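Local atomic coordinates of amide synthase (Vibrio cholerae, PDB entry 1L5A), a protein that acts as a stand-alone nonribosomal peptide synthetase condensation enzyme, an amide synthase that probably joins an acyl group to an amine in making the siderophore vibriobactin. Residues L13-I18 with Y201-S206; V46-L51 with T155-P160. All blocks are in the same frame, centred on the assembly; numbering follows the deposited sequence.

Contact 1 (L13-I18 with Y201-S206); sequences LAYPHI and YDPQLS
Apolar packing centres on Y15, which reaches across to P203 and Q204 from the point where the chain leaves helix 6-14. Its CG stands opposite the carbonyl carbon (chi1 -46°), and the tyrosine and proline side chains cross at about a right angle, with Y15 CZ 3.5 Å from P203 CD. A tyrosine suits this place because its long, rigid ring spans the distance between two backbones that do not approach closely, and the end of the phenol rests against P203 CD. I18 adds a looser aliphatic contact, its CD1 lying 4.5 Å from Q204 CB.

The polar groups that meet across the contact do so without hydrogen bonds. Q204 brings its amide nitrogen to the edge of the tyrosine, near the ring plane, with NE2 3.5 Å from Y15 CD2 and the amide turned 90° to the ring. The amide oxygen, Q204 OE1, approaches the H17 ring obliquely, 3.8 Å from H17 NE2, and makes no bond to it. Within its own segment Q204 NE2 makes a weak 3.3 Å bond to D202 OD2, a light restraint on the amide.

Backbone bonds shape both partners. Y15 to I18 forms a type I turn, closed by I18 N to Y15 O at 3.3 Å, and P16 suits its second position because the proline ring already fixes the required phi. P203 likewise starts a short 3-10 turn. Nearby, Y201 OH bonds D381 OD2, tying this loop to strand 374-381. The arrangement is a surface bridge between the two halves of a condensation domain, each built like chloramphenicol acetyltransferase.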
loop_
_atom_site.group_PDB
_atom_site.type_symbol
_atom_site.label_atom_id
_atom_site.label_comp_id
_atom_site.label_asym_id
_atom_site.label_seq_id
_atom_site.Cartn_x
_atom_site.Cartn_y
_atom_site.Cartn_z
ATOM N N LEU A 13 -11.802 28.242 -23.135
ATOM C CA LEU A 13 -13.054 28.951 -23.284
ATOM C C LEU A 13 -12.813 30.441 -23.147
ATOM O O LEU A 13 -13.575 31.252 -23.660
ATOM C CB LEU A 13 -14.072 28.478 -22.246
ATOM C CG LEU A 13 -14.732 27.131 -22.559
ATOM C CD1 LEU A 13 -15.864 26.897 -21.561
ATOM C CD2 LEU A 13 -15.272 27.104 -24.008
ATOM N N ALA A 14 -11.720 30.789 -22.482
ATOM C CA ALA A 14 -11.375 32.182 -22.248
ATOM C C ALA A 14 -10.588 32.827 -23.382
ATOM O O ALA A 14 -10.529 34.051 -23.476
ATOM C CB ALA A 14 -10.591 32.299 -20.946
ATOM N N TYR A 15 -9.960 32.017 -24.224
ATOM C CA TYR A 15 -9.187 32.549 -25.344
ATOM C C TYR A 15 -9.219 31.487 -26.426
ATOM O O TYR A 15 -8.192 30.878 -26.741
ATOM C CB TYR A 15 -7.728 32.821 -24.941
ATOM C CG TYR A 15 -7.546 33.543 -23.622
ATOM C CD1 TYR A 15 -7.645 32.855 -22.407
ATOM C CD2 TYR A 15 -7.292 34.913 -23.583
ATOM C CE1 TYR A 15 -7.499 33.515 -21.187
ATOM C CE2 TYR A 15 -7.144 35.587 -22.362
ATOM C CZ TYR A 15 -7.253 34.880 -21.170
ATOM O OH TYR A 15 -7.142 35.536 -19.964
ATOM N N PRO A 16 -10.406 31.257 -27.013
ATOM C CA PRO A 16 -10.702 30.279 -28.069
ATOM C C PRO A 16 -9.920 30.482 -29.357
ATOM O O PRO A 16 -9.419 29.531 -29.966
ATOM C CB PRO A 16 -12.194 30.464 -28.296
ATOM C CG PRO A 16 -12.680 31.064 -27.004
ATOM C CD PRO A 16 -11.606 32.042 -26.699
ATOM N N HIS A 17 -9.829 31.735 -29.774
ATOM C CA HIS A 17 -9.127 32.069 -30.995
ATOM C C HIS A 17 -7.618 31.828 -30.918
ATOM O O HIS A 17 -6.893 32.171 -31.849
ATOM C CB HIS A 17 -9.404 33.529 -31.348
ATOM C CG HIS A 17 -8.973 34.492 -30.287
ATOM N ND1 HIS A 17 -9.414 34.408 -28.983
ATOM C CD2 HIS A 17 -8.131 35.553 -30.332
ATOM C CE1 HIS A 17 -8.860 35.373 -28.270
ATOM N NE2 HIS A 17 -8.078 36.082 -29.065
ATOM N N ILE A 18 -7.124 31.259 -29.825
ATOM C CA ILE A 18 -5.686 31.018 -29.754
ATOM C C ILE A 18 -5.267 29.742 -29.025
ATOM O O ILE A 18 -5.817 29.388 -27.977
ATOM C CB ILE A 18 -4.927 32.232 -29.142
ATOM C CG1 ILE A 18 -3.422 31.965 -29.212
ATOM C CG2 ILE A 18 -5.362 32.480 -27.700
ATOM C CD1 ILE A 18 -2.558 33.169 -28.920
ATOM N N TYR A 201 -3.102 39.608 -15.380
ATOM C CA TYR A 201 -2.253 38.808 -16.239
ATOM C C TYR A 201 -3.020 38.206 -17.398
ATOM O O TYR A 201 -3.952 37.447 -17.196
ATOM C CB TYR A 201 -1.593 37.686 -15.467
ATOM C CG TYR A 201 -0.652 36.917 -16.350
ATOM C CD1 TYR A 201 0.424 37.562 -16.961
ATOM C CD2 TYR A 201 -0.854 35.563 -16.611
ATOM C CE1 TYR A 201 1.275 36.885 -17.814
ATOM C CE2 TYR A 201 -0.006 34.870 -17.463
ATOM C CZ TYR A 201 1.058 35.540 -18.062
ATOM O OH TYR A 201 1.909 34.872 -18.912
ATOM N N ASP A 202 -2.628 38.560 -18.614
ATOM C CA ASP A 202 -3.273 38.030 -19.805
ATOM C C ASP A 202 -2.314 37.014 -20.425
ATOM O O ASP A 202 -1.273 37.379 -20.968
ATOM C CB ASP A 202 -3.558 39.138 -20.812
ATOM C CG ASP A 202 -4.310 38.632 -22.022
ATOM O OD1 ASP A 202 -4.082 37.468 -22.420
ATOM O OD2 ASP A 202 -5.123 39.399 -22.582
ATOM N N PRO A 203 -2.672 35.724 -20.357
ATOM C CA PRO A 203 -1.881 34.613 -20.885
ATOM C C PRO A 203 -1.385 34.824 -22.296
ATOM O O PRO A 203 -0.252 34.461 -22.610
ATOM C CB PRO A 203 -2.842 33.434 -20.795
ATOM C CG PRO A 203 -3.711 33.795 -19.633
ATOM C CD PRO A 203 -3.983 35.247 -19.882
ATOM N N GLN A 204 -2.223 35.410 -23.152
ATOM C CA GLN A 204 -1.830 35.623 -24.543
ATOM C C GLN A 204 -0.768 36.692 -24.749
ATOM O O GLN A 204 -0.033 36.652 -25.730
ATOM C CB GLN A 204 -3.048 35.925 -25.425
ATOM C CG GLN A 204 -3.697 37.262 -25.208
ATOM C CD GLN A 204 -4.996 37.415 -26.003
ATOM O OE1 GLN A 204 -5.012 37.288 -27.243
ATOM N NE2 GLN A 204 -6.095 37.695 -25.291
ATOM N N LEU A 205 -0.657 37.641 -23.832
ATOM C CA LEU A 205 0.366 38.656 -24.008
ATOM C C LEU A 205 1.750 38.173 -23.604
ATOM O O LEU A 205 2.663 38.976 -23.438
ATOM C CB LEU A 205 0.009 39.911 -23.233
ATOM C CG LEU A 205 -1.271 40.537 -23.759
ATOM C CD1 LEU A 205 -1.570 41.824 -22.982
ATOM C CD2 LEU A 205 -1.102 40.811 -25.248
ATOM N N SER A 206 1.916 36.865 -23.443
ATOM C CA SER A 206 3.218 36.320 -23.070
ATOM C C SER A 206 4.326 36.768 -24.030
ATOM O O SER A 206 4.099 36.891 -25.222
ATOM C CB SER A 206 3.152 34.805 -23.067
ATOM O OG SER A 206 4.461 34.276 -23.024
#

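Contact 2 (V46-L51 with T155-P160); sequences VSEIDL and TAAFKP
The link between the end region of helix 35-47 and the segment leading into helix 161-172, in the N-terminal half of the condensation domain, brings E48, I49 and D50 against A157, F158 and P160. E48 is the polar centre. Its chain, extended beyond CG, lays the carboxylate against A157, and F158 N donates to E48 OE1 at 3.0 Å and 151°. The N-H arrives from above the carboxylate plane, 45° out of it. E48 OE2 is held by H144 and by a salt bridge to R140, both of helix 131-150; an acid therefore fits between a backbone donor and a basic helix face, which should favour its charged form.

I49 and F158 point the same way, and I49 CG1 meets F158 CD1 at 3.9 Å, giving the buried isoleucine an apolar neighbour. F158 also touches P272, and K159 makes backbone bonds with N270, so this segment meets a later part of the chain too. D50 OD2 lies 3.4 Å from P160 CB, while OD1 pairs with R53. Just after P160, D50 OD2 takes the N-H of Y161, so an acid from a distant part of the sequence meets the start of helix 161-172 in this acetyltransferase-like half.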
loop_
_atom_site.group_PDB
_atom_site.type_symbol
_atom_site.label_atom_id
_atom_site.label_comp_id
_atom_site.label_asym_id
_atom_site.label_seq_id
_atom_site.Cartn_x
_atom_site.Cartn_y
_atom_site.Cartn_z
ATOM N N VAL A 46 -0.059 4.938 -31.844
ATOM C CA VAL A 46 -1.227 5.789 -31.676
ATOM C C VAL A 46 -2.500 5.013 -31.306
ATOM O O VAL A 46 -3.355 5.516 -30.574
ATOM C CB VAL A 46 -1.437 6.649 -32.965
ATOM C CG1 VAL A 46 -2.811 7.191 -33.018
ATOM C CG2 VAL A 46 -0.459 7.820 -32.975
ATOM N N SER A 47 -2.634 3.787 -31.788
ATOM C CA SER A 47 -3.819 2.984 -31.461
ATOM C C SER A 47 -3.888 2.661 -29.999
ATOM O O SER A 47 -4.967 2.560 -29.430
ATOM C CB SER A 47 -3.824 1.674 -32.222
ATOM O OG SER A 47 -4.035 1.955 -33.592
ATOM N N GLU A 48 -2.725 2.499 -29.389
ATOM C CA GLU A 48 -2.645 2.167 -27.978
ATOM C C GLU A 48 -2.971 3.316 -27.023
ATOM O O GLU A 48 -3.170 3.075 -25.830
ATOM C CB GLU A 48 -1.253 1.624 -27.660
ATOM C CG GLU A 48 -0.878 0.333 -28.403
ATOM C CD GLU A 48 0.503 -0.160 -28.025
ATOM O OE1 GLU A 48 1.024 0.283 -26.976
ATOM O OE2 GLU A 48 1.066 -0.995 -28.761
ATOM N N ILE A 49 -3.034 4.550 -27.531
ATOM C CA ILE A 49 -3.291 5.707 -26.677
ATOM C C ILE A 49 -4.739 6.131 -26.717
ATOM O O ILE A 49 -5.131 6.914 -27.567
ATOM C CB ILE A 49 -2.409 6.905 -27.100
ATOM C CG1 ILE A 49 -0.963 6.444 -27.258
ATOM C CG2 ILE A 49 -2.467 8.015 -26.043
ATOM C CD1 ILE A 49 -0.009 7.569 -27.611
ATOM N N ASP A 50 -5.539 5.631 -25.787
ATOM C CA ASP A 50 -6.956 5.958 -25.766
ATOM C C ASP A 50 -7.287 7.442 -25.701
ATOM O O ASP A 50 -8.222 7.907 -26.349
ATOM C CB ASP A 50 -7.636 5.267 -24.596
ATOM C CG ASP A 50 -7.783 3.785 -24.804
ATOM O OD1 ASP A 50 -7.924 3.370 -25.966
ATOM O OD2 ASP A 50 -7.781 3.033 -23.803
ATOM N N LEU A 51 -6.530 8.189 -24.913
ATOM C CA LEU A 51 -6.817 9.605 -24.770
ATOM C C LEU A 51 -6.684 10.386 -26.094
ATOM O O LEU A 51 -7.341 11.405 -26.270
ATOM C CB LEU A 51 -5.935 10.210 -23.666
ATOM C CG LEU A 51 -6.521 11.430 -22.958
ATOM C CD1 LEU A 51 -7.924 11.115 -22.424
ATOM C CD2 LEU A 51 -5.594 11.845 -21.827
ATOM N N THR A 155 6.411 -5.949 -27.307
ATOM C CA THR A 155 6.057 -6.073 -25.902
ATOM C C THR A 155 4.672 -5.490 -25.677
ATOM O O THR A 155 4.037 -4.964 -26.601
ATOM C CB THR A 155 7.018 -5.327 -24.991
ATOM O OG1 THR A 155 6.881 -3.915 -25.206
ATOM C CG2 THR A 155 8.426 -5.759 -25.279
ATOM N N ALA A 156 4.226 -5.555 -24.433
ATOM C CA ALA A 156 2.909 -5.090 -24.073
ATOM C C ALA A 156 2.595 -3.653 -24.457
ATOM O O ALA A 156 3.461 -2.768 -24.477
ATOM C CB ALA A 156 2.686 -5.292 -22.592
ATOM N N ALA A 157 1.318 -3.461 -24.756
ATOM C CA ALA A 157 0.732 -2.197 -25.143
ATOM C C ALA A 157 0.419 -1.338 -23.908
ATOM O O ALA A 157 0.415 -1.830 -22.782
ATOM C CB ALA A 157 -0.551 -2.473 -25.893
ATOM N N PHE A 158 0.156 -0.057 -24.132
ATOM C CA PHE A 158 -0.200 0.843 -23.048
ATOM C C PHE A 158 -1.502 0.296 -22.461
ATOM O O PHE A 158 -2.314 -0.266 -23.192
ATOM C CB PHE A 158 -0.449 2.248 -23.604
ATOM C CG PHE A 158 0.793 2.947 -24.087
ATOM C CD1 PHE A 158 0.829 3.537 -25.354
ATOM C CD2 PHE A 158 1.909 3.070 -23.261
ATOM C CE1 PHE A 158 1.955 4.239 -25.792
ATOM C CE2 PHE A 158 3.043 3.772 -23.683
ATOM C CZ PHE A 158 3.070 4.360 -24.956
ATOM N N LYS A 159 -1.703 0.447 -21.158
ATOM C CA LYS A 159 -2.936 -0.019 -20.533
ATOM C C LYS A 159 -4.023 0.974 -20.963
ATOM O O LYS A 159 -3.722 2.109 -21.292
ATOM C CB LYS A 159 -2.800 0.016 -19.013
ATOM C CG LYS A 159 -1.612 -0.763 -18.441
ATOM C CD LYS A 159 -1.969 -2.201 -18.116
ATOM C CE LYS A 159 -0.761 -2.967 -17.564
ATOM N NZ LYS A 159 -0.121 -2.360 -16.345
ATOM N N PRO A 160 -5.296 0.554 -20.977
ATOM C CA PRO A 160 -6.345 1.499 -21.382
ATOM C C PRO A 160 -6.445 2.676 -20.441
ATOM O O PRO A 160 -6.129 2.549 -19.263
ATOM C CB PRO A 160 -7.625 0.647 -21.377
ATOM C CG PRO A 160 -7.274 -0.551 -20.546
ATOM C CD PRO A 160 -5.837 -0.812 -20.845
#

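Both contacts lie at the surface, about 21 Å from the chain centre to each contact's centre, and share no helix or strand; their nearest atoms are about 17 Å apart. Along the sequence, contact 2 is nested inside the loop closed by contact 1. Their reach differs: contact 1 links the N-terminal half to the loop before strand 208-214 of the second half, whereas contact 2 joins two segments of the first half, one of which also meets residues near 270. Contact 1 relies on van der Waals packing around a tyrosine, with no hydrogen bond between its two segments. Contact 2 is the more polar contact, through the carboxylates of E48 and D50; its buried apolar part is I49.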